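Side-chain contacts in STU0660 (Streptococcus thermophilus, PDB 3ZTH), which probably binds DNA as a large Csn2 protein of the CRISPR-Cas system, taking part in CRISPR-mediated bacterial immunity and binding magnesium: residues Val175-Ile178 with Asp179-Ser182; Thr34-Ile37 with Leu38-Tyr41; Ile80-Phe83 with Lys84-Leu87. One frame throughout, in Å; residues are numbered along the deposited sequence.

Contact 1: residues Val175-Ile178 with Asp179-Ser182; sequences VSNI and DKLS
Lys-180 NZ donates to Val-175 O at 2.9 Å, arriving in the plane of the carbonyl with a C=O...N angle of 154°. Its chain reaches that far back because it is bent twice: chi3 stands at -110° and chi4 at -83°, which turns the ammonium end toward the residue before the N-cap. Two further bonds fall on one acceptor, Ile-178 O. Ser-182 OG lies 2.9 Å from Ile-178 O, well above the carbonyl plane, while Ser-182 N approaches the same oxygen from the opposite face at 3.0 Å, and both donate to it. The hydroxyl thereby doubles a main-chain bond of the helix; it also has a weak link to Gln-221.

These bonds sit in the first turn of helix 177-192, with Ser-176 at the N-cap position. Two backbone donors, Lys-180 N and more weakly Asp-179 N, share Ser-176 O, the former at 2.9 Å. The Asp-179 carboxylate takes the place beside the N-cap residue without bonding its hydroxyl; instead a water accepts from Ser-176 N and donates to Asp-179 OD2, 2.7 Å from each. A carboxylate so near the amino end of a helix would be favoured by the dipole, which may stabilise its negative charge.

Farther out, packing takes over. Val-175 CG1 meets Asp-179 CB at 3.6 Å, the two side chains running at a slant to one another, and Val-140 of a second subunit packs against both residues. Asn-177 lies alongside Lys-180 and points the same way, but its amide nitrogen is engaged by Phe-209 O. The aromatic rings of Phe-83 and Phe-172 make cation-pi contacts with Lys-180, and Leu-181 and Ile-178 rest on Phe-218 of helix 212-228.

Contact 2: residues Thr34-Ile37 with Leu38-Tyr41; sequences TWQI and LSWY
Gln-36 reaches along helix 28-43 to Trp-40, one turn further on. From CB its CG stands opposite the backbone nitrogen (chi1 -173°), and a bend at chi2 (65°) brings the amide over one face of the indole. CD then lies 3.8 Å above the plane of the Trp-40 ring, offset toward its rim, with amide and ring planes 47° apart. At the tip, OE1 is 2.9 Å from Trp-40 NE1, yet it sits over the ring face, so the angle at the N-H is too poor for a hydrogen bond. OE1 does receive a weak bond from a water, which lies 2.8 Å from Ser-39 OG and so links the two side chains.

Ser-39 OG is also 3.1 Å from Gln-36 O, though its proton has another acceptor within reach, and it stands 4.1 Å above one face of Trp-35. On another side of the helix Thr-34 and Leu-38 run side by side, CG2 to CD1 at 4.1 Å.

The helix lies against strand 76-80 through Ser-39, which touches Tyr-77 and Asp-79; Asp-79 also accepts from Trp-35 NE1. Thr-34 packs on strand 13-16, and on the Gln-36 and Trp-40 side Trp-174 of a third subunit meets the Trp-40 ring.

Contact 3: residues Ile80-Phe83 with Lys84-Leu87; sequences ISSF and KDLL
Ser-82 OG accepts from Asp-85 N at 3.2 Å, with an N-H...O angle of 150°, and more weakly from Lys-84 N. With chi1 at 76°, the hydroxyl oxygen is tucked between its own backbone nitrogen and carbonyl carbon, a position from which it faces these amides at the start of the helix. The return contact comes from the Asp-85 carboxylate: OD2 accepts from Ser-81 N at 3.0 Å, using the lone pair that points away from OD1, along an N-H...O path of 159°. Ser-82 O takes weak bonds from Asp-85 N and Leu-86 N, so the firmer backbone link is that from Leu-87 N to Phe-83 O, also 3.0 Å.

Ser-82 is thus the N-cap of helix 83-89, which starts just after the chain leaves strand 76-80, at an outermost position of the sheet within this chain, and Asp-85 ties the incoming chain to the first turn. The negative carboxylate at this end probably gains from the helix dipole.

Apolar groups form the next layer. Leu-86 CD1 lies at the edge of the Phe-83 ring, near its plane and 4.3 Å from CD1 of that ring, while Ile-80 CD1 comes within 4.5 Å of the same methyl. Beyond them, Phe-184 touches both Ile-80 and Leu-86, and Tyr-32 of a third subunit meets Phe-83 edge-to-face. Ser-81 is fixed from outside, its hydroxyl bonded to Asp-79 and Lys-204 and its carbonyl to Asn-205, while backbone bonds join Ile-80 to strand 199-204.

Overall arrangement
Along the chain contact 2 comes first, on helix 28-43, then contact 3, where strand 76-80 runs into helix 83-89, and lastly contact 1 at the start of helix 177-192. Contacts 1 and 3 are neighbours, with centres 11 Å apart: the first turns of their helices pack together, Asn-177 CG lying 3.2 Å from Phe-83 CE2 and, in an apolar touch, Leu-181 CD2 3.7 Å from Leu-86 CD1. Contacts 2 and 3 have centres 16 Å apart and meet through Trp-35 and Ser-81, whereas contacts 1 and 2 do not touch. Contact 3 thus bridges the other two, joining helices 28-43, 83-89 and 177-192 around the mixed sheet of a protein assigned to the P-loop NTPase clan.

Contact 1: residues Val175-Ile178 with Asp179-Ser182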
ATOM      1  N   VAL A 175     -22.580  27.408   2.988  1.00 37.04           N
ATOM      2  CA  VAL A 175     -22.776  28.349   1.900  1.00 34.51           C
ATOM      3  C   VAL A 175     -24.171  28.040   1.380  1.00 35.01           C
ATOM      4  O   VAL A 175     -24.546  26.877   1.261  1.00 34.89           O
ATOM      5  CB  VAL A 175     -21.748  28.118   0.765  1.00 34.10           C
ATOM      6  CG1 VAL A 175     -22.150  28.887  -0.482  1.00 33.72           C
ATOM      7  CG2 VAL A 175     -20.364  28.554   1.219  1.00 32.51           C
ATOM      8  N   SER A 176     -24.944  29.082   1.101  1.00 36.33           N
ATOM      9  CA  SER A 176     -26.297  28.934   0.586  1.00 37.75           C
ATOM     10  C   SER A 176     -26.325  27.989  -0.627  1.00 37.76           C
ATOM     11  O   SER A 176     -25.502  28.105  -1.542  1.00 37.95           O
ATOM     12  CB  SER A 176     -26.831  30.314   0.207  1.00 38.83           C
ATOM     13  OG  SER A 176     -27.819  30.217  -0.796  1.00 45.82           O
ATOM     14  N   ASN A 177     -27.274  27.057  -0.642  1.00 35.82           N
ATOM     15  CA  ASN A 177     -27.348  26.104  -1.742  1.00 35.16           C
ATOM     16  C   ASN A 177     -27.326  26.754  -3.123  1.00 34.71           C
ATOM     17  O   ASN A 177     -26.591  26.303  -4.001  1.00 33.26           O
ATOM     18  CB  ASN A 177     -28.578  25.198  -1.585  1.00 35.52           C
ATOM     19  CG  ASN A 177     -28.403  24.171  -0.474  1.00 34.96           C
ATOM     20  OD1 ASN A 177     -27.329  24.061   0.106  1.00 38.01           O
ATOM     21  ND2 ASN A 177     -29.452  23.415  -0.182  1.00 31.11           N
ATOM     22  N   ILE A 178     -28.115  27.810  -3.322  1.00 34.89           N
ATOM     23  CA  ILE A 178     -28.139  28.487  -4.615  1.00 32.90           C
ATOM     24  C   ILE A 178     -26.747  29.063  -4.907  1.00 34.03           C
ATOM     25  O   ILE A 178     -26.303  29.066  -6.054  1.00 32.98           O
ATOM     26  CB  ILE A 178     -29.225  29.613  -4.656  1.00 33.37           C
ATOM     27  CG1 ILE A 178     -29.320  30.226  -6.055  1.00 29.69           C
ATOM     28  CG2 ILE A 178     -28.892  30.704  -3.668  1.00 32.36           C
ATOM     29  CD1 ILE A 178     -29.578  29.231  -7.163  1.00 30.19           C
ATOM     30  N   ASP A 179     -26.046  29.526  -3.870  1.00 35.24           N
ATOM     31  CA  ASP A 179     -24.696  30.063  -4.071  1.00 34.69           C
ATOM     32  C   ASP A 179     -23.740  28.957  -4.480  1.00 33.99           C
ATOM     33  O   ASP A 179     -22.824  29.186  -5.279  1.00 34.18           O
ATOM     34  CB  ASP A 179     -24.150  30.731  -2.808  1.00 38.19           C
ATOM     35  CG  ASP A 179     -24.837  32.048  -2.493  1.00 41.83           C
ATOM     36  OD1 ASP A 179     -25.016  32.876  -3.414  1.00 41.05           O
ATOM     37  OD2 ASP A 179     -25.186  32.259  -1.313  1.00 45.75           O
ATOM     38  N   LYS A 180     -23.940  27.763  -3.919  1.00 31.56           N
ATOM     39  CA  LYS A 180     -23.093  26.623  -4.250  1.00 29.97           C
ATOM     40  C   LYS A 180     -23.135  26.381  -5.756  1.00 29.91           C
ATOM     41  O   LYS A 180     -22.097  26.215  -6.414  1.00 28.19           O
ATOM     42  CB  LYS A 180     -23.573  25.363  -3.531  1.00 30.10           C
ATOM     43  CG  LYS A 180     -23.143  25.239  -2.081  1.00 29.36           C
ATOM     44  CD  LYS A 180     -23.434  23.819  -1.586  1.00 32.14           C
ATOM     45  CE  LYS A 180     -24.576  23.752  -0.583  1.00 32.49           C
ATOM     46  NZ  LYS A 180     -24.136  24.064   0.801  1.00 29.56           N
ATOM     47  N   LEU A 181     -24.345  26.383  -6.297  1.00 29.23           N
ATOM     48  CA  LEU A 181     -24.544  26.155  -7.718  1.00 30.19           C
ATOM     49  C   LEU A 181     -23.968  27.308  -8.536  1.00 31.79           C
ATOM     50  O   LEU A 181     -23.283  27.088  -9.543  1.00 33.23           O
ATOM     51  CB  LEU A 181     -26.041  25.981  -7.999  1.00 30.70           C
ATOM     52  CG  LEU A 181     -26.703  24.757  -7.340  1.00 29.48           C
ATOM     53  CD1 LEU A 181     -28.209  24.874  -7.438  1.00 28.49           C
ATOM     54  CD2 LEU A 181     -26.210  23.466  -8.000  1.00 25.81           C
ATOM     55  N   SER A 182     -24.230  28.534  -8.096  1.00 30.42           N
ATOM     56  CA  SER A 182     -23.732  29.711  -8.795  1.00 31.28           C
ATOM     57  C   SER A 182     -22.210  29.731  -8.890  1.00 31.38           C
ATOM     58  O   SER A 182     -21.648  29.973  -9.968  1.00 30.99           O
ATOM     59  CB  SER A 182     -24.228  30.974  -8.103  1.00 29.94           C
ATOM     60  OG  SER A 182     -25.639  31.014  -8.133  1.00 30.57           O
TER
HETATM   61  O   HOH W   1     -24.361  31.766   1.202  1.00 36.82           O

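Contact 2: residues Thr34-Ile37 with Leu38-Tyr41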
ATOM      1  N   THR A  34     -31.301   4.719 -16.147  1.00 21.60           N
ATOM      2  CA  THR A  34     -30.792   5.527 -17.236  1.00 25.08           C
ATOM      3  C   THR A  34     -29.651   6.398 -16.716  1.00 28.20           C
ATOM      4  O   THR A  34     -28.613   6.535 -17.378  1.00 27.93           O
ATOM      5  CB  THR A  34     -31.904   6.394 -17.828  1.00 25.89           C
ATOM      6  OG1 THR A  34     -33.000   5.553 -18.208  1.00 26.83           O
ATOM      7  CG2 THR A  34     -31.409   7.133 -19.056  1.00 26.93           C
ATOM      8  N   TRP A  35     -29.830   6.958 -15.519  1.00 27.94           N
ATOM      9  CA  TRP A  35     -28.783   7.782 -14.908  1.00 28.71           C
ATOM     10  C   TRP A  35     -27.528   6.949 -14.608  1.00 29.00           C
ATOM     11  O   TRP A  35     -26.406   7.392 -14.847  1.00 30.40           O
ATOM     12  CB  TRP A  35     -29.264   8.419 -13.593  1.00 25.83           C
ATOM     13  CG  TRP A  35     -28.133   9.068 -12.854  1.00 28.70           C
ATOM     14  CD1 TRP A  35     -27.511  10.238 -13.183  1.00 29.65           C
ATOM     15  CD2 TRP A  35     -27.376   8.508 -11.770  1.00 28.81           C
ATOM     16  NE1 TRP A  35     -26.411  10.436 -12.386  1.00 27.41           N
ATOM     17  CE2 TRP A  35     -26.301   9.393 -11.509  1.00 27.88           C
ATOM     18  CE3 TRP A  35     -27.495   7.343 -10.999  1.00 29.38           C
ATOM     19  CZ2 TRP A  35     -25.349   9.151 -10.509  1.00 29.15           C
ATOM     20  CZ3 TRP A  35     -26.548   7.098 -10.001  1.00 30.82           C
ATOM     21  CH2 TRP A  35     -25.487   8.001  -9.767  1.00 31.62           C
ATOM     22  N   GLN A  36     -27.723   5.749 -14.075  1.00 29.36           N
ATOM     23  CA  GLN A  36     -26.602   4.878 -13.721  1.00 30.84           C
ATOM     24  C   GLN A  36     -25.747   4.520 -14.932  1.00 29.51           C
ATOM     25  O   GLN A  36     -24.523   4.504 -14.857  1.00 28.72           O
ATOM     26  CB  GLN A  36     -27.129   3.601 -13.052  1.00 32.95           C
ATOM     27  CG  GLN A  36     -26.055   2.679 -12.471  1.00 35.23           C
ATOM     28  CD  GLN A  36     -25.289   3.311 -11.316  1.00 38.18           C
ATOM     29  OE1 GLN A  36     -24.241   3.936 -11.519  1.00 39.63           O
ATOM     30  NE2 GLN A  36     -25.820   3.166 -10.096  1.00 34.43           N
ATOM     31  N   ILE A  37     -26.400   4.218 -16.045  1.00 29.41           N
ATOM     32  CA  ILE A  37     -25.691   3.869 -17.266  1.00 30.22           C
ATOM     33  C   ILE A  37     -24.953   5.094 -17.797  1.00 31.15           C
ATOM     34  O   ILE A  37     -23.775   5.022 -18.142  1.00 33.38           O
ATOM     35  CB  ILE A  37     -26.662   3.396 -18.361  1.00 30.83           C
ATOM     36  CG1 ILE A  37     -27.318   2.074 -17.963  1.00 31.82           C
ATOM     37  CG2 ILE A  37     -25.916   3.253 -19.666  1.00 29.89           C
ATOM     38  CD1 ILE A  37     -26.352   0.881 -17.970  1.00 33.77           C
ATOM     39  N   LEU A  38     -25.661   6.216 -17.877  1.00 30.29           N
ATOM     40  CA  LEU A  38     -25.072   7.452 -18.369  1.00 31.34           C
ATOM     41  C   LEU A  38     -23.779   7.818 -17.642  1.00 31.40           C
ATOM     42  O   LEU A  38     -22.746   8.080 -18.264  1.00 29.06           O
ATOM     43  CB  LEU A  38     -26.076   8.593 -18.229  1.00 31.60           C
ATOM     44  CG  LEU A  38     -27.109   8.707 -19.343  1.00 31.39           C
ATOM     45  CD1 LEU A  38     -28.189   9.689 -18.951  1.00 29.76           C
ATOM     46  CD2 LEU A  38     -26.416   9.157 -20.608  1.00 31.19           C
ATOM     47  N   SER A  39     -23.834   7.821 -16.320  1.00 32.74           N
ATOM     48  CA  SER A  39     -22.662   8.178 -15.544  1.00 33.90           C
ATOM     49  C   SER A  39     -21.536   7.160 -15.691  1.00 34.10           C
ATOM     50  O   SER A  39     -20.366   7.529 -15.717  1.00 34.07           O
ATOM     51  CB  SER A  39     -23.042   8.345 -14.070  1.00 31.99           C
ATOM     52  OG  SER A  39     -23.455   7.118 -13.515  1.00 34.14           O
ATOM     53  N   TRP A  40     -21.882   5.879 -15.783  1.00 33.02           N
ATOM     54  CA  TRP A  40     -20.861   4.847 -15.926  1.00 33.60           C
ATOM     55  C   TRP A  40     -20.223   4.932 -17.299  1.00 33.75           C
ATOM     56  O   TRP A  40     -19.006   4.900 -17.432  1.00 34.66           O
ATOM     57  CB  TRP A  40     -21.474   3.462 -15.731  1.00 34.82           C
ATOM     58  CG  TRP A  40     -21.538   3.022 -14.296  1.00 36.83           C
ATOM     59  CD1 TRP A  40     -21.349   3.799 -13.182  1.00 36.20           C
ATOM     60  CD2 TRP A  40     -21.812   1.696 -13.817  1.00 36.32           C
ATOM     61  NE1 TRP A  40     -21.487   3.038 -12.044  1.00 36.34           N
ATOM     62  CE2 TRP A  40     -21.769   1.745 -12.402  1.00 37.40           C
ATOM     63  CE3 TRP A  40     -22.087   0.472 -14.446  1.00 34.93           C
ATOM     64  CZ2 TRP A  40     -21.991   0.611 -11.606  1.00 35.84           C
ATOM     65  CZ3 TRP A  40     -22.306  -0.655 -13.654  1.00 34.90           C
ATOM     66  CH2 TRP A  40     -22.255  -0.574 -12.247  1.00 35.32           C
ATOM     67  N   TYR A  41     -21.064   5.048 -18.317  1.00 33.69           N
ATOM     68  CA  TYR A  41     -20.612   5.130 -19.693  1.00 34.22           C
ATOM     69  C   TYR A  41     -19.682   6.314 -19.924  1.00 36.27           C
ATOM     70  O   TYR A  41     -18.559   6.150 -20.409  1.00 37.23           O
ATOM     71  CB  TYR A  41     -21.819   5.266 -20.615  1.00 32.70           C
ATOM     72  CG  TYR A  41     -21.541   4.930 -22.063  1.00 33.00           C
ATOM     73  CD1 TYR A  41     -21.354   3.604 -22.465  1.00 32.58           C
ATOM     74  CD2 TYR A  41     -21.524   5.927 -23.041  1.00 33.34           C
ATOM     75  CE1 TYR A  41     -21.165   3.276 -23.798  1.00 32.73           C
ATOM     76  CE2 TYR A  41     -21.336   5.611 -24.383  1.00 33.79           C
ATOM     77  CZ  TYR A  41     -21.161   4.280 -24.754  1.00 35.43           C
ATOM     78  OH  TYR A  41     -21.017   3.947 -26.085  1.00 38.19           O
TER
HETATM   79  O   HOH W   2     -22.464   6.745 -10.928  1.00 37.64           O

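Contact 3: residues Ile80-Phe83 with Lys84-Leu87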
ATOM      1  N   ILE A  80     -23.239  15.581 -11.144  1.00 29.76           N
ATOM      2  CA  ILE A  80     -23.579  16.271  -9.916  1.00 29.11           C
ATOM      3  C   ILE A  80     -24.898  15.726  -9.376  1.00 29.53           C
ATOM      4  O   ILE A  80     -25.977  16.140  -9.792  1.00 29.34           O
ATOM      5  CB  ILE A  80     -23.672  17.788 -10.138  1.00 28.98           C
ATOM      6  CG1 ILE A  80     -22.267  18.344 -10.387  1.00 32.81           C
ATOM      7  CG2 ILE A  80     -24.277  18.464  -8.925  1.00 26.22           C
ATOM      8  CD1 ILE A  80     -22.229  19.847 -10.572  1.00 36.62           C
ATOM      9  N   SER A  81     -24.793  14.773  -8.457  1.00 30.57           N
ATOM     10  CA  SER A  81     -25.964  14.159  -7.849  1.00 31.75           C
ATOM     11  C   SER A  81     -26.064  14.512  -6.378  1.00 31.99           C
ATOM     12  O   SER A  81     -26.929  14.004  -5.674  1.00 35.31           O
ATOM     13  CB  SER A  81     -25.924  12.640  -8.027  1.00 30.36           C
ATOM     14  OG  SER A  81     -26.153  12.299  -9.388  1.00 34.38           O
ATOM     15  N   SER A  82     -25.174  15.388  -5.925  1.00 30.86           N
ATOM     16  CA  SER A  82     -25.172  15.849  -4.540  1.00 32.53           C
ATOM     17  C   SER A  82     -24.286  17.079  -4.441  1.00 34.05           C
ATOM     18  O   SER A  82     -23.440  17.314  -5.310  1.00 34.00           O
ATOM     19  CB  SER A  82     -24.611  14.782  -3.607  1.00 30.27           C
ATOM     20  OG  SER A  82     -23.198  14.726  -3.716  1.00 31.50           O
ATOM     21  N   PHE A  83     -24.470  17.870  -3.389  1.00 34.52           N
ATOM     22  CA  PHE A  83     -23.622  19.037  -3.231  1.00 37.19           C
ATOM     23  C   PHE A  83     -22.174  18.612  -2.952  1.00 38.12           C
ATOM     24  O   PHE A  83     -21.231  19.380  -3.176  1.00 38.08           O
ATOM     25  CB  PHE A  83     -24.146  19.940  -2.120  1.00 37.29           C
ATOM     26  CG  PHE A  83     -25.309  20.787  -2.539  1.00 39.32           C
ATOM     27  CD1 PHE A  83     -25.232  21.572  -3.689  1.00 40.32           C
ATOM     28  CD2 PHE A  83     -26.480  20.804  -1.797  1.00 39.16           C
ATOM     29  CE1 PHE A  83     -26.306  22.357  -4.094  1.00 40.56           C
ATOM     30  CE2 PHE A  83     -27.563  21.589  -2.197  1.00 42.24           C
ATOM     31  CZ  PHE A  83     -27.474  22.366  -3.346  1.00 41.03           C
ATOM     32  N   LYS A  84     -21.990  17.382  -2.485  1.00 37.78           N
ATOM     33  CA  LYS A  84     -20.644  16.907  -2.211  1.00 38.27           C
ATOM     34  C   LYS A  84     -19.893  16.776  -3.531  1.00 37.75           C
ATOM     35  O   LYS A  84     -18.696  17.056  -3.597  1.00 37.38           O
ATOM     36  CB  LYS A  84     -20.671  15.560  -1.492  1.00 40.14           C
ATOM     37  CG  LYS A  84     -19.280  15.006  -1.203  1.00 43.92           C
ATOM     38  CD  LYS A  84     -19.334  13.563  -0.723  1.00 49.06           C
ATOM     39  CE  LYS A  84     -17.933  12.968  -0.587  1.00 52.42           C
ATOM     40  NZ  LYS A  84     -17.965  11.518  -0.211  1.00 54.77           N
ATOM     41  N   ASP A  85     -20.592  16.353  -4.582  1.00 36.66           N
ATOM     42  CA  ASP A  85     -19.952  16.218  -5.886  1.00 37.94           C
ATOM     43  C   ASP A  85     -19.531  17.598  -6.380  1.00 38.37           C
ATOM     44  O   ASP A  85     -18.500  17.758  -7.041  1.00 37.32           O
ATOM     45  CB  ASP A  85     -20.901  15.598  -6.914  1.00 38.36           C
ATOM     46  CG  ASP A  85     -21.263  14.177  -6.587  1.00 39.18           C
ATOM     47  OD1 ASP A  85     -20.426  13.484  -5.972  1.00 41.32           O
ATOM     48  OD2 ASP A  85     -22.375  13.746  -6.960  1.00 38.54           O
ATOM     49  N   LEU A  86     -20.346  18.593  -6.053  1.00 38.10           N
ATOM     50  CA  LEU A  86     -20.069  19.953  -6.453  1.00 39.02           C
ATOM     51  C   LEU A  86     -18.799  20.464  -5.753  1.00 40.38           C
ATOM     52  O   LEU A  86     -17.906  21.027  -6.398  1.00 40.31           O
ATOM     53  CB  LEU A  86     -21.279  20.827  -6.140  1.00 38.77           C
ATOM     54  CG  LEU A  86     -21.294  22.184  -6.844  1.00 40.85           C
ATOM     55  CD1 LEU A  86     -22.738  22.616  -7.075  1.00 40.97           C
ATOM     56  CD2 LEU A  86     -20.517  23.208  -6.018  1.00 38.18           C
ATOM     57  N   LEU A  87     -18.705  20.259  -4.441  1.00 39.83           N
ATOM     58  CA  LEU A  87     -17.513  20.686  -3.721  1.00 39.83           C
ATOM     59  C   LEU A  87     -16.281  19.999  -4.313  1.00 40.94           C
ATOM     60  O   LEU A  87     -15.232  20.625  -4.490  1.00 40.45           O
ATOM     61  CB  LEU A  87     -17.624  20.335  -2.238  1.00 38.35           C
ATOM     62  CG  LEU A  87     -16.372  20.604  -1.388  1.00 38.10           C
ATOM     63  CD1 LEU A  87     -16.003  22.081  -1.452  1.00 35.63           C
ATOM     64  CD2 LEU A  87     -16.629  20.179   0.044  1.00 34.58           C
TER